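Local coordinates for transcriptional repressor (Vibrio fischeri, PDB 3KV1), which probably represses transcription as a DNA-binding regulator of the SorC family, with this C-terminal domain likely to bind a sugar-type effector, at residues A[55-60]-A[149-154]; A[83-88]-A[144-149]; A[195-200]-A[240-245]. One frame throughout, in Å; residues are numbered along the deposited sequence. Where two conformers were deposited one is given.

Contact 1: residues A[55-60]-A[149-154]; sequences EGMAVA and AEFALV
Glu150 reaches back across Met57, a selenomethionine, to accept the backbone N-H of Ala58, so that a side chain opens what is otherwise a parallel beta ladder in the central sheet of a Rossmann-like alpha/beta domain. Its OE2 lies 2.8 Å from Ala58 N, and the donor comes in from above the carboxylate plane, 43° out of it. The bend at chi2 (87°) turns the carboxylate against Met57, whose chain crosses it at about a right angle and lays CG 3.4 Å from Glu150 OE1. Farther out, Met57 SE sits at the edge of the Phe151 ring, 3.9 Å from CE1, a Met-aromatic contact made from the side of the ring and not over its face.

The ladder proper follows. Phe151 N donates to Ala58 O, Ala60 N to Phe151 O at 2.9 Å, and Leu153 N to Ala60 O at 2.8 Å, while the CA-H groups of Val59 and Ala152 add contacts to the same run of carbonyls. Side chains alternate between the faces. Val59, Phe151 and Leu153 share one, where helix 34-52 packs on Phe151 and Leu153 through Tyr48, Asn52 and Val45. Ala58, Ala60 and Ala152 share the other, and there Ala146 of helix 137-147 touches Ala60; Ala149 CB comes to 3.5 Å from Ala58 O. Strands 83-86 and 223-227 continue the sheet beyond these two. With CG1 anti to the backbone N (chi1 -174°), Val59 sets this methyl 3.9 Å from Leu153 CB.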
ATOM      1  N   GLU A  55      19.952 -11.666   0.745  0.56 25.18           N
ATOM      2  CA  GLU A  55      19.916 -10.201   0.785  0.56 26.58           C
ATOM      3  C   GLU A  55      19.910  -9.669  -0.642  0.56 26.08           C
ATOM      4  O   GLU A  55      20.658 -10.152  -1.501  0.56 28.47           O
ATOM      5  CB  GLU A  55      21.136  -9.657   1.535  0.56 32.15           C
ATOM      6  CG  GLU A  55      22.462 -10.111   0.948  0.56 35.22           C
ATOM      7  CD  GLU A  55      23.634  -9.262   1.418  0.56 48.19           C
ATOM      8  OE1 GLU A  55      23.495  -8.588   2.461  0.56 49.97           O
ATOM      9  OE2 GLU A  55      24.688  -9.268   0.743  0.56 50.16           O
ATOM     10  N   GLY A  56      19.057  -8.684  -0.909  1.00 24.70           N
ATOM     11  CA  GLY A  56      19.012  -8.079  -2.230  1.00 24.17           C
ATOM     12  C   GLY A  56      18.103  -8.774  -3.245  1.00 25.14           C
ATOM     13  O   GLY A  56      17.901  -8.271  -4.356  1.00 28.02           O
HETATM   14  N   MSE A  57      17.580  -9.951  -2.897  1.00 21.88           N
HETATM   15  CA  MSE A  57      16.631 -10.648  -3.764  1.00 17.75           C
HETATM   16  C   MSE A  57      15.224 -10.229  -3.375  1.00 19.78           C
HETATM   17  O   MSE A  57      15.001  -9.620  -2.313  1.00 23.47           O
HETATM   18  CB  MSE A  57      16.780 -12.165  -3.647  1.00 19.41           C
HETATM   19  CG  MSE A  57      18.173 -12.624  -4.055  1.00 22.95           C
HETATM   20 SE   MSE A  57      18.248 -14.571  -4.169  0.77 23.15          SE
HETATM   21  CE  MSE A  57      20.033 -14.730  -4.913  1.00 23.25           C
ATOM     22  N   ALA A  58      14.300 -10.556  -4.248  1.00 19.22           N
ATOM     23  CA  ALA A  58      12.911 -10.148  -4.105  1.00 19.99           C
ATOM     24  C   ALA A  58      11.975 -11.324  -4.302  1.00 22.50           C
ATOM     25  O   ALA A  58      12.296 -12.283  -5.025  1.00 19.50           O
ATOM     26  CB  ALA A  58      12.598  -9.084  -5.127  1.00 20.13           C
ATOM     27  N   VAL A  59      10.799 -11.211  -3.693  1.00 18.18           N
ATOM     28  CA  VAL A  59       9.722 -12.212  -3.834  1.00 15.44           C
ATOM     29  C   VAL A  59       8.454 -11.501  -4.329  1.00 17.10           C
ATOM     30  O   VAL A  59       8.039 -10.473  -3.726  1.00 21.17           O
ATOM     31  CB  VAL A  59       9.399 -12.911  -2.456  1.00 17.76           C
ATOM     32  CG1 VAL A  59       8.384 -14.031  -2.671  1.00 21.00           C
ATOM     33  CG2 VAL A  59      10.699 -13.434  -1.771  1.00 22.90           C
ATOM     34  N   ALA A  60       7.867 -11.979  -5.440  1.00 16.03           N
ATOM     35  CA  ALA A  60       6.569 -11.497  -5.912  1.00 18.70           C
ATOM     36  C   ALA A  60       5.533 -12.270  -5.124  1.00 21.01           C
ATOM     37  O   ALA A  60       5.512 -13.486  -5.251  1.00 17.75           O
ATOM     38  CB  ALA A  60       6.389 -11.802  -7.390  1.00 19.04           C
ATOM     39  N   ALA A 149      11.432 -10.500 -10.046  1.00 19.10           N
ATOM     40  CA  ALA A 149      11.798 -11.143  -8.790  1.00 21.13           C
ATOM     41  C   ALA A 149      12.419 -12.520  -9.019  1.00 17.76           C
ATOM     42  O   ALA A 149      12.079 -13.227  -9.965  1.00 21.41           O
ATOM     43  CB  ALA A 149      10.542 -11.304  -7.889  1.00 21.98           C
ATOM     44  N   GLU A 150      13.286 -12.905  -8.097  1.00 19.83           N
ATOM     45  CA  GLU A 150      13.873 -14.238  -8.077  1.00 20.01           C
ATOM     46  C   GLU A 150      12.847 -15.326  -7.687  1.00 19.52           C
ATOM     47  O   GLU A 150      12.962 -16.447  -8.119  1.00 18.50           O
ATOM     48  CB  GLU A 150      15.027 -14.271  -7.046  1.00 21.93           C
ATOM     49  CG  GLU A 150      16.332 -13.500  -7.470  1.00 24.70           C
ATOM     50  CD  GLU A 150      16.329 -12.021  -7.104  1.00 22.98           C
ATOM     51  OE1 GLU A 150      17.418 -11.404  -7.151  1.00 24.61           O
ATOM     52  OE2 GLU A 150      15.267 -11.466  -6.732  1.00 23.66           O
ATOM     53  N   PHE A 151      11.903 -14.985  -6.808  1.00 17.41           N
ATOM     54  CA  PHE A 151      10.890 -15.927  -6.311  1.00 17.66           C
ATOM     55  C   PHE A 151       9.499 -15.373  -6.508  1.00 15.07           C
ATOM     56  O   PHE A 151       9.333 -14.157  -6.558  1.00 16.20           O
ATOM     57  CB  PHE A 151      11.026 -16.132  -4.793  1.00 18.89           C
ATOM     58  CG  PHE A 151      12.378 -16.652  -4.373  1.00 21.37           C
ATOM     59  CD1 PHE A 151      13.453 -15.756  -4.174  1.00 22.24           C
ATOM     60  CD2 PHE A 151      12.559 -18.015  -4.147  1.00 22.67           C
ATOM     61  CE1 PHE A 151      14.700 -16.225  -3.798  1.00 18.59           C
ATOM     62  CE2 PHE A 151      13.824 -18.500  -3.764  1.00 23.69           C
ATOM     63  CZ  PHE A 151      14.883 -17.588  -3.584  1.00 18.85           C
ATOM     64  N   ALA A 152       8.496 -16.274  -6.528  1.00 18.32           N
ATOM     65  CA  ALA A 152       7.105 -15.855  -6.358  1.00 16.91           C
ATOM     66  C   ALA A 152       6.517 -16.758  -5.296  1.00 16.27           C
ATOM     67  O   ALA A 152       6.880 -17.939  -5.213  1.00 19.47           O
ATOM     68  CB  ALA A 152       6.300 -15.968  -7.696  1.00 17.49           C
ATOM     69  N   LEU A 153       5.644 -16.219  -4.460  1.00 15.36           N
ATOM     70  CA  LEU A 153       5.021 -17.028  -3.427  1.00 15.90           C
ATOM     71  C   LEU A 153       3.515 -16.942  -3.705  1.00 16.64           C
ATOM     72  O   LEU A 153       2.903 -15.889  -3.560  1.00 18.66           O
ATOM     73  CB  LEU A 153       5.424 -16.447  -2.067  1.00 19.08           C
ATOM     74  CG  LEU A 153       4.825 -17.112  -0.847  1.00 24.72           C
ATOM     75  CD1 LEU A 153       5.397 -18.545  -0.750  1.00 32.88           C
ATOM     76  CD2 LEU A 153       5.243 -16.269   0.348  1.00 22.61           C
ATOM     77  N   VAL A 154       2.929 -18.028  -4.194  1.00 16.44           N
ATOM     78  CA  VAL A 154       1.535 -17.940  -4.616  1.00 16.95           C
ATOM     79  C   VAL A 154       0.739 -19.143  -4.139  1.00 18.50           C
ATOM     80  O   VAL A 154       1.294 -20.241  -3.947  1.00 19.93           O
ATOM     81  CB  VAL A 154       1.457 -17.860  -6.155  1.00 17.94           C
ATOM     82  CG1 VAL A 154       1.959 -16.492  -6.671  1.00 23.43           C
ATOM     83  CG2 VAL A 154       2.253 -19.041  -6.805  1.00 20.74           C
TER

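Contact 2: residues A[83-88]-A[144-149]; sequences RFVSAI and SQARKA
Arg83 NH1 is gripped by a salt bridge to Glu116 OE1 of strand 114-116, and the side chain of Gln145 closes in on the same guanidinium, where helix 137-147 packs on one face of the parallel part of the mixed sheet in a Rossmann-like alpha/beta layering. Gln145 CG stands in the guanidinium plane at its edge, 3.7 Å from NH1, and the amide beyond it is turned 36° from that plane. Gln145 CB and CG thus lie beside NH1, and the Gln145 side chain also touches Glu116. A bend at chi3 (-63°) brings the Arg83 chain, in the conformer described, round to this position.

Two residues along the strand and one along the helix, an apolar pair takes over. Val85 has CG1 anti to its own amide nitrogen (chi1 -172°), which carries that methyl to 3.9 Å from Ala146 CB and 4.1 Å from Ala146 N. Ala146 also touches Ala60, so its methyl meets both strands 58-61 and 83-86. Phe84, between Arg83 and Val85, projects to the opposite face and packs on helix 100-111.

The helix ends just after Ala146, at Arg147. Lys148 N is still bonded to Ser144 O at 3.1 Å, but Lys148 is the first residue to leave helical geometry, and Ala149 N returns to Ala146 O. At the far end of strand 83-86 the carbonyl oxygen of Ser86, buried and without a partner anywhere in the model, lies 4.2 Å from Ala146 CB.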
ATOM      1  N   ARG A  83      13.392  -8.111  -0.471  0.51 21.75           N
ATOM      2  CA  ARG A  83      12.226  -7.286  -0.756  0.51 19.26           C
ATOM      3  C   ARG A  83      11.044  -8.211  -0.990  0.51 21.54           C
ATOM      4  O   ARG A  83      11.180  -9.320  -1.558  0.51 21.16           O
ATOM      5  CB  ARG A  83      12.420  -6.398  -1.997  0.51 21.74           C
ATOM      6  CG  ARG A  83      13.070  -5.034  -1.749  0.51 26.84           C
ATOM      7  CD  ARG A  83      12.911  -4.123  -2.974  0.51 32.16           C
ATOM      8  NE  ARG A  83      13.603  -4.668  -4.138  0.51 31.57           N
ATOM      9  CZ  ARG A  83      13.199  -4.552  -5.400  0.51 39.45           C
ATOM     10  NH1 ARG A  83      12.084  -3.893  -5.708  0.51 37.24           N
ATOM     11  NH2 ARG A  83      13.926  -5.097  -6.367  0.51 41.32           N
ATOM     12  N   PHE A  84       9.884  -7.751  -0.539  1.00 17.79           N
ATOM     13  CA  PHE A  84       8.631  -8.466  -0.765  1.00 16.80           C
ATOM     14  C   PHE A  84       7.690  -7.536  -1.532  1.00 21.32           C
ATOM     15  O   PHE A  84       7.312  -6.475  -1.014  1.00 22.37           O
ATOM     16  CB  PHE A  84       8.033  -8.893   0.580  1.00 16.82           C
ATOM     17  CG  PHE A  84       8.894  -9.889   1.307  1.00 17.96           C
ATOM     18  CD1 PHE A  84       9.849  -9.453   2.219  1.00 19.74           C
ATOM     19  CD2 PHE A  84       8.833 -11.236   0.977  1.00 20.61           C
ATOM     20  CE1 PHE A  84      10.669 -10.390   2.869  1.00 20.77           C
ATOM     21  CE2 PHE A  84       9.652 -12.150   1.597  1.00 21.74           C
ATOM     22  CZ  PHE A  84      10.587 -11.711   2.547  1.00 19.51           C
ATOM     23  N   VAL A  85       7.359  -7.917  -2.771  1.00 15.52           N
ATOM     24  CA  VAL A  85       6.657  -7.042  -3.705  1.00 14.50           C
ATOM     25  C   VAL A  85       5.275  -7.597  -4.001  1.00 18.32           C
ATOM     26  O   VAL A  85       5.146  -8.772  -4.394  1.00 18.74           O
ATOM     27  CB  VAL A  85       7.412  -6.935  -5.048  1.00 19.21           C
ATOM     28  CG1 VAL A  85       6.754  -5.870  -5.919  1.00 21.82           C
ATOM     29  CG2 VAL A  85       8.903  -6.603  -4.807  1.00 20.19           C
ATOM     30  N   SER A  86       4.232  -6.782  -3.816  1.00 16.14           N
ATOM     31  CA  SER A  86       2.868  -7.260  -4.128  1.00 18.33           C
ATOM     32  C   SER A  86       2.706  -7.553  -5.596  1.00 19.59           C
ATOM     33  O   SER A  86       3.070  -6.723  -6.446  1.00 20.75           O
ATOM     34  CB  SER A  86       1.850  -6.185  -3.742  1.00 25.29           C
ATOM     35  OG  SER A  86       1.844  -6.007  -2.347  1.00 32.48           O
ATOM     36  N   ALA A  87       2.137  -8.721  -5.916  1.00 17.89           N
ATOM     37  CA  ALA A  87       1.922  -9.113  -7.304  1.00 18.26           C
ATOM     38  C   ALA A  87       0.486  -8.905  -7.722  1.00 20.46           C
ATOM     39  O   ALA A  87       0.112  -9.248  -8.839  1.00 22.02           O
ATOM     40  CB  ALA A  87       2.279 -10.608  -7.515  1.00 22.09           C
ATOM     41  N   ILE A  88      -0.318  -8.377  -6.813  1.00 18.91           N
ATOM     42  CA  ILE A  88      -1.738  -8.161  -7.071  1.00 16.48           C
ATOM     43  C   ILE A  88      -2.127  -6.981  -6.191  1.00 22.94           C
ATOM     44  O   ILE A  88      -1.483  -6.740  -5.169  1.00 20.26           O
ATOM     45  CB  ILE A  88      -2.585  -9.434  -6.812  1.00 17.10           C
ATOM     46  CG1 ILE A  88      -4.062  -9.137  -7.053  1.00 18.76           C
ATOM     47  CG2 ILE A  88      -2.385  -9.941  -5.353  1.00 19.54           C
ATOM     48  CD1 ILE A  88      -4.977 -10.411  -7.081  1.00 21.09           C
ATOM     49  N   SER A 144       6.763  -4.220 -12.759  0.54 28.12           N
ATOM     50  CA  SER A 144       8.069  -4.561 -13.319  0.54 27.91           C
ATOM     51  C   SER A 144       9.010  -5.111 -12.252  0.54 27.56           C
ATOM     52  O   SER A 144       9.751  -6.060 -12.510  0.54 24.62           O
ATOM     53  CB  SER A 144       8.711  -3.384 -14.058  0.54 30.17           C
ATOM     54  OG  SER A 144       8.133  -3.231 -15.338  0.54 31.67           O
ATOM     55  N   GLN A 145       8.969  -4.539 -11.054  1.00 24.20           N
ATOM     56  CA  GLN A 145       9.767  -5.088  -9.954  1.00 25.22           C
ATOM     57  C   GLN A 145       9.329  -6.527  -9.616  1.00 22.74           C
ATOM     58  O   GLN A 145      10.149  -7.413  -9.330  1.00 22.63           O
ATOM     59  CB  GLN A 145       9.694  -4.208  -8.697  1.00 24.36           C
ATOM     60  CG  GLN A 145      10.382  -2.841  -8.875  1.00 29.19           C
ATOM     61  CD  GLN A 145      11.771  -2.965  -9.499  1.00 40.38           C
ATOM     62  OE1 GLN A 145      12.034  -2.419 -10.582  1.00 48.11           O
ATOM     63  NE2 GLN A 145      12.665  -3.701  -8.827  1.00 39.33           N
ATOM     64  N   ALA A 146       8.034  -6.782  -9.673  1.00 21.31           N
ATOM     65  CA  ALA A 146       7.572  -8.106  -9.293  1.00 23.62           C
ATOM     66  C   ALA A 146       7.974  -9.091 -10.387  1.00 23.24           C
ATOM     67  O   ALA A 146       8.323 -10.226 -10.111  1.00 21.71           O
ATOM     68  CB  ALA A 146       6.040  -8.110  -9.069  1.00 20.61           C
ATOM     69  N   ARG A 147       7.970  -8.637 -11.641  1.00 20.87           N
ATOM     70  CA  ARG A 147       8.234  -9.505 -12.795  1.00 26.32           C
ATOM     71  C   ARG A 147       9.685  -9.945 -12.754  1.00 22.88           C
ATOM     72  O   ARG A 147      10.045 -11.041 -13.205  1.00 23.38           O
ATOM     73  CB  ARG A 147       7.993  -8.651 -14.054  1.00 33.08           C
ATOM     74  CG  ARG A 147       7.852  -9.343 -15.363  1.00 44.66           C
ATOM     75  CD  ARG A 147       7.359  -8.314 -16.407  1.00 35.28           C
ATOM     76  NE  ARG A 147       5.944  -7.978 -16.202  1.00 41.20           N
ATOM     77  CZ  ARG A 147       5.467  -6.732 -16.114  1.00 46.63           C
ATOM     78  NH1 ARG A 147       6.296  -5.697 -16.186  1.00 42.29           N
ATOM     79  NH2 ARG A 147       4.160  -6.524 -15.953  1.00 47.82           N
ATOM     80  N   LYS A 148      10.516  -9.075 -12.193  1.00 22.84           N
ATOM     81  CA  LYS A 148      11.947  -9.287 -12.136  1.00 22.64           C
ATOM     82  C   LYS A 148      12.380  -9.970 -10.832  1.00 21.32           C
ATOM     83  O   LYS A 148      13.562 -10.014 -10.514  1.00 23.44           O
ATOM     84  CB  LYS A 148      12.658  -7.912 -12.297  1.00 42.47           C
ATOM     85  CG  LYS A 148      14.177  -7.958 -12.240  1.00 49.09           C
ATOM     86  CD  LYS A 148      14.824  -6.560 -12.207  1.00 47.85           C
ATOM     87  CE  LYS A 148      16.344  -6.639 -11.908  1.00 38.21           C
ATOM     88  NZ  LYS A 148      17.169  -7.073 -13.124  1.00 42.78           N
ATOM     89  N   ALA A 149      11.432 -10.500 -10.046  1.00 19.10           N
ATOM     90  CA  ALA A 149      11.798 -11.143  -8.790  1.00 21.13           C
ATOM     91  C   ALA A 149      12.419 -12.520  -9.019  1.00 17.76           C
ATOM     92  O   ALA A 149      12.079 -13.227  -9.965  1.00 21.41           O
ATOM     93  CB  ALA A 149      10.542 -11.304  -7.889  1.00 21.98           C
TER

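Contact 3: residues A[195-200]-A[240-245]; sequences FKLDGT and ALRTGV
Ala240 begins the segment by settling on the Phe195 ring: its CA lies 3.7 Å above one face, offset toward the rim, and its CB is 3.5 Å from Phe195 CZ. The ring is steered there by a chi1 of 49°, which tucks Phe195 CG between the backbone N and the carbonyl carbon. Both Phe195 and Ala240 also touch Ile156 of strand 151-158.

Arg242 stretches across the turn that follows Phe195. Its CB packs 3.6 Å from Gly199 CA, and the chain, extended from CG to NE, brings NH1 to 3.0 Å from Leu197 O, a bond of 164° at the hydrogen. The oxygen lies in the guanidinium plane, whereas the donor stands above the carbonyl plane. Next, Thr243 CA approaches Gly199 O at 3.4 Å, the glycine having no side chain to intervene. Thr243 OG1 donates to Ala240 O, which also takes Thr243 N, and accepts from Val245 N, forming an ST turn as Gly244 leaves the helix with positive phi.

The C-terminus of helix 234-242 thus packs against a type I beta turn, Lys196 to Gly199, followed by an Asx turn (Asp198 OD1 from Thr200 N), as the chain leaves antiparallel hairpin 185-189/193-196.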
ATOM      1  N   PHE A 195      -6.539 -20.607 -14.985  1.00 21.80           N
ATOM      2  CA  PHE A 195      -6.156 -21.632 -15.951  1.00 27.18           C
ATOM      3  C   PHE A 195      -7.213 -22.730 -16.106  1.00 23.85           C
ATOM      4  O   PHE A 195      -8.087 -22.904 -15.239  1.00 27.11           O
ATOM      5  CB  PHE A 195      -4.850 -22.261 -15.496  1.00 22.88           C
ATOM      6  CG  PHE A 195      -4.861 -22.684 -14.056  1.00 26.03           C
ATOM      7  CD1 PHE A 195      -4.387 -21.822 -13.054  1.00 28.50           C
ATOM      8  CD2 PHE A 195      -5.371 -23.930 -13.691  1.00 23.60           C
ATOM      9  CE1 PHE A 195      -4.408 -22.193 -11.727  1.00 27.91           C
ATOM     10  CE2 PHE A 195      -5.398 -24.312 -12.351  1.00 24.27           C
ATOM     11  CZ  PHE A 195      -4.907 -23.434 -11.353  1.00 24.70           C
ATOM     12  N   LYS A 196      -7.090 -23.511 -17.184  1.00 27.58           N
ATOM     13  CA  LYS A 196      -7.968 -24.642 -17.435  1.00 26.88           C
ATOM     14  C   LYS A 196      -7.315 -25.907 -16.919  1.00 32.54           C
ATOM     15  O   LYS A 196      -6.142 -25.909 -16.503  1.00 26.83           O
ATOM     16  CB  LYS A 196      -8.245 -24.774 -18.936  1.00 29.84           C
ATOM     17  CG  LYS A 196      -8.680 -23.479 -19.558  1.00 34.73           C
ATOM     18  CD  LYS A 196      -9.212 -23.669 -20.971  1.00 45.94           C
ATOM     19  CE  LYS A 196      -8.374 -24.667 -21.755  1.00 56.18           C
ATOM     20  NZ  LYS A 196      -8.935 -24.948 -23.122  1.00 64.60           N
ATOM     21  N   LEU A 197      -8.076 -26.987 -16.923  1.00 27.25           N
ATOM     22  CA  LEU A 197      -7.542 -28.239 -16.388  1.00 31.39           C
ATOM     23  C   LEU A 197      -6.335 -28.746 -17.183  1.00 28.57           C
ATOM     24  O   LEU A 197      -5.445 -29.391 -16.610  1.00 31.09           O
ATOM     25  CB  LEU A 197      -8.640 -29.300 -16.278  1.00 28.49           C
ATOM     26  CG  LEU A 197      -8.215 -30.671 -15.738  1.00 31.61           C
ATOM     27  CD1 LEU A 197      -7.644 -30.609 -14.337  1.00 30.49           C
ATOM     28  CD2 LEU A 197      -9.431 -31.620 -15.800  1.00 37.82           C
ATOM     29  N   ASP A 198      -6.278 -28.407 -18.474  1.00 26.13           N
ATOM     30  CA  ASP A 198      -5.161 -28.821 -19.326  1.00 29.32           C
ATOM     31  C   ASP A 198      -3.940 -27.876 -19.241  1.00 28.55           C
ATOM     32  O   ASP A 198      -2.923 -28.100 -19.910  1.00 33.24           O
ATOM     33  CB  ASP A 198      -5.604 -29.049 -20.791  1.00 28.46           C
ATOM     34  CG  ASP A 198      -5.979 -27.768 -21.516  1.00 35.31           C
ATOM     35  OD1 ASP A 198      -5.810 -26.651 -20.972  1.00 33.41           O
ATOM     36  OD2 ASP A 198      -6.444 -27.867 -22.665  1.00 40.22           O
ATOM     37  N   GLY A 199      -4.038 -26.831 -18.416  1.00 26.25           N
ATOM     38  CA  GLY A 199      -2.901 -25.965 -18.158  1.00 29.69           C
ATOM     39  C   GLY A 199      -2.754 -24.803 -19.125  1.00 34.72           C
ATOM     40  O   GLY A 199      -1.825 -24.009 -19.020  1.00 37.45           O
ATOM     41  N   THR A 200      -3.655 -24.706 -20.092  1.00 33.40           N
ATOM     42  CA  THR A 200      -3.633 -23.570 -20.991  1.00 37.94           C
ATOM     43  C   THR A 200      -4.308 -22.371 -20.310  1.00 47.52           C
ATOM     44  O   THR A 200      -5.108 -22.533 -19.378  1.00 42.36           O
ATOM     45  CB  THR A 200      -4.223 -23.899 -22.384  1.00 45.49           C
ATOM     46  OG1 THR A 200      -5.544 -24.427 -22.251  1.00 44.74           O
ATOM     47  CG2 THR A 200      -3.364 -24.951 -23.090  1.00 48.62           C
ATOM     48  N   ALA A 240      -2.816 -26.187 -12.449  1.00 22.32           N
ATOM     49  CA  ALA A 240      -1.712 -25.277 -12.203  1.00 27.57           C
ATOM     50  C   ALA A 240      -0.363 -25.893 -12.590  1.00 22.09           C
ATOM     51  O   ALA A 240       0.458 -25.229 -13.204  1.00 23.88           O
ATOM     52  CB  ALA A 240      -1.711 -24.830 -10.728  1.00 20.73           C
ATOM     53  N   LEU A 241      -0.147 -27.155 -12.217  1.00 22.66           N
ATOM     54  CA  LEU A 241       1.081 -27.834 -12.601  1.00 24.98           C
ATOM     55  C   LEU A 241       1.201 -27.909 -14.112  1.00 25.32           C
ATOM     56  O   LEU A 241       2.287 -27.735 -14.647  1.00 27.14           O
ATOM     57  CB  LEU A 241       1.159 -29.224 -11.979  1.00 24.12           C
ATOM     58  CG  LEU A 241       1.507 -29.171 -10.495  1.00 23.25           C
ATOM     59  CD1 LEU A 241       1.235 -30.562  -9.928  1.00 25.79           C
ATOM     60  CD2 LEU A 241       2.952 -28.722 -10.238  1.00 24.52           C
ATOM     61  N   ARG A 242       0.078 -28.100 -14.794  1.00 23.62           N
ATOM     62  CA  ARG A 242       0.122 -28.219 -16.247  1.00 25.04           C
ATOM     63  C   ARG A 242       0.502 -26.927 -16.958  1.00 29.28           C
ATOM     64  O   ARG A 242       0.923 -26.989 -18.119  1.00 28.97           O
ATOM     65  CB  ARG A 242      -1.185 -28.825 -16.799  1.00 22.67           C
ATOM     66  CG  ARG A 242      -1.249 -30.304 -16.425  1.00 24.25           C
ATOM     67  CD  ARG A 242      -2.565 -30.891 -16.860  1.00 27.04           C
ATOM     68  NE  ARG A 242      -2.631 -32.343 -16.626  1.00 34.67           N
ATOM     69  CZ  ARG A 242      -3.765 -33.005 -16.438  1.00 38.07           C
ATOM     70  NH1 ARG A 242      -4.924 -32.352 -16.459  1.00 34.66           N
ATOM     71  NH2 ARG A 242      -3.749 -34.323 -16.236  1.00 36.50           N
ATOM     72  N   THR A 243       0.411 -25.772 -16.278  1.00 23.02           N
ATOM     73  CA  THR A 243       0.770 -24.514 -16.943  1.00 22.55           C
ATOM     74  C   THR A 243       2.254 -24.459 -17.175  1.00 25.21           C
ATOM     75  O   THR A 243       2.719 -23.686 -17.998  1.00 28.19           O
ATOM     76  CB  THR A 243       0.482 -23.266 -16.093  1.00 22.38           C
ATOM     77  OG1 THR A 243       1.297 -23.310 -14.911  1.00 23.03           O
ATOM     78  CG2 THR A 243      -0.976 -23.188 -15.734  1.00 24.56           C
ATOM     79  N   GLY A 244       2.998 -25.237 -16.400  1.00 25.88           N
ATOM     80  CA  GLY A 244       4.448 -25.284 -16.496  1.00 26.43           C
ATOM     81  C   GLY A 244       5.180 -24.209 -15.700  1.00 31.25           C
ATOM     82  O   GLY A 244       6.415 -24.154 -15.712  1.00 31.36           O
ATOM     83  N   VAL A 245       4.456 -23.328 -15.016  1.00 24.37           N
ATOM     84  CA  VAL A 245       5.178 -22.220 -14.374  1.00 20.68           C
ATOM     85  C   VAL A 245       5.726 -22.516 -12.993  1.00 22.37           C
ATOM     86  O   VAL A 245       6.530 -21.712 -12.463  1.00 22.42           O
ATOM     87  CB  VAL A 245       4.358 -20.923 -14.320  1.00 23.55           C
ATOM     88  CG1 VAL A 245       3.838 -20.553 -15.709  1.00 26.76           C
ATOM     89  CG2 VAL A 245       3.211 -21.073 -13.348  1.00 22.82           C
TER

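The three contacts show how one mixed sheet can organise distant parts of a chain. Contacts 1 and 2 are neighbours, with centres 7 Å apart; they share Ala149, and strands 58-61 and 83-86 lie side by side, joined by backbone bonds such as Val85 N to Val59 O. Contact 2 opens and closes within the span that contact 1 bridges, and helix 137-147 of contact 2 leads straight into strand 151-158 of contact 1. Contact 3 comes later in the chain, its centre 22 Å from each of the others, and joins strand 193-196 to helix 234-242. Strand 151-158 links the regions, since Ile156 meets contact 3, and so connects contacts 1 and 3 within the sheet.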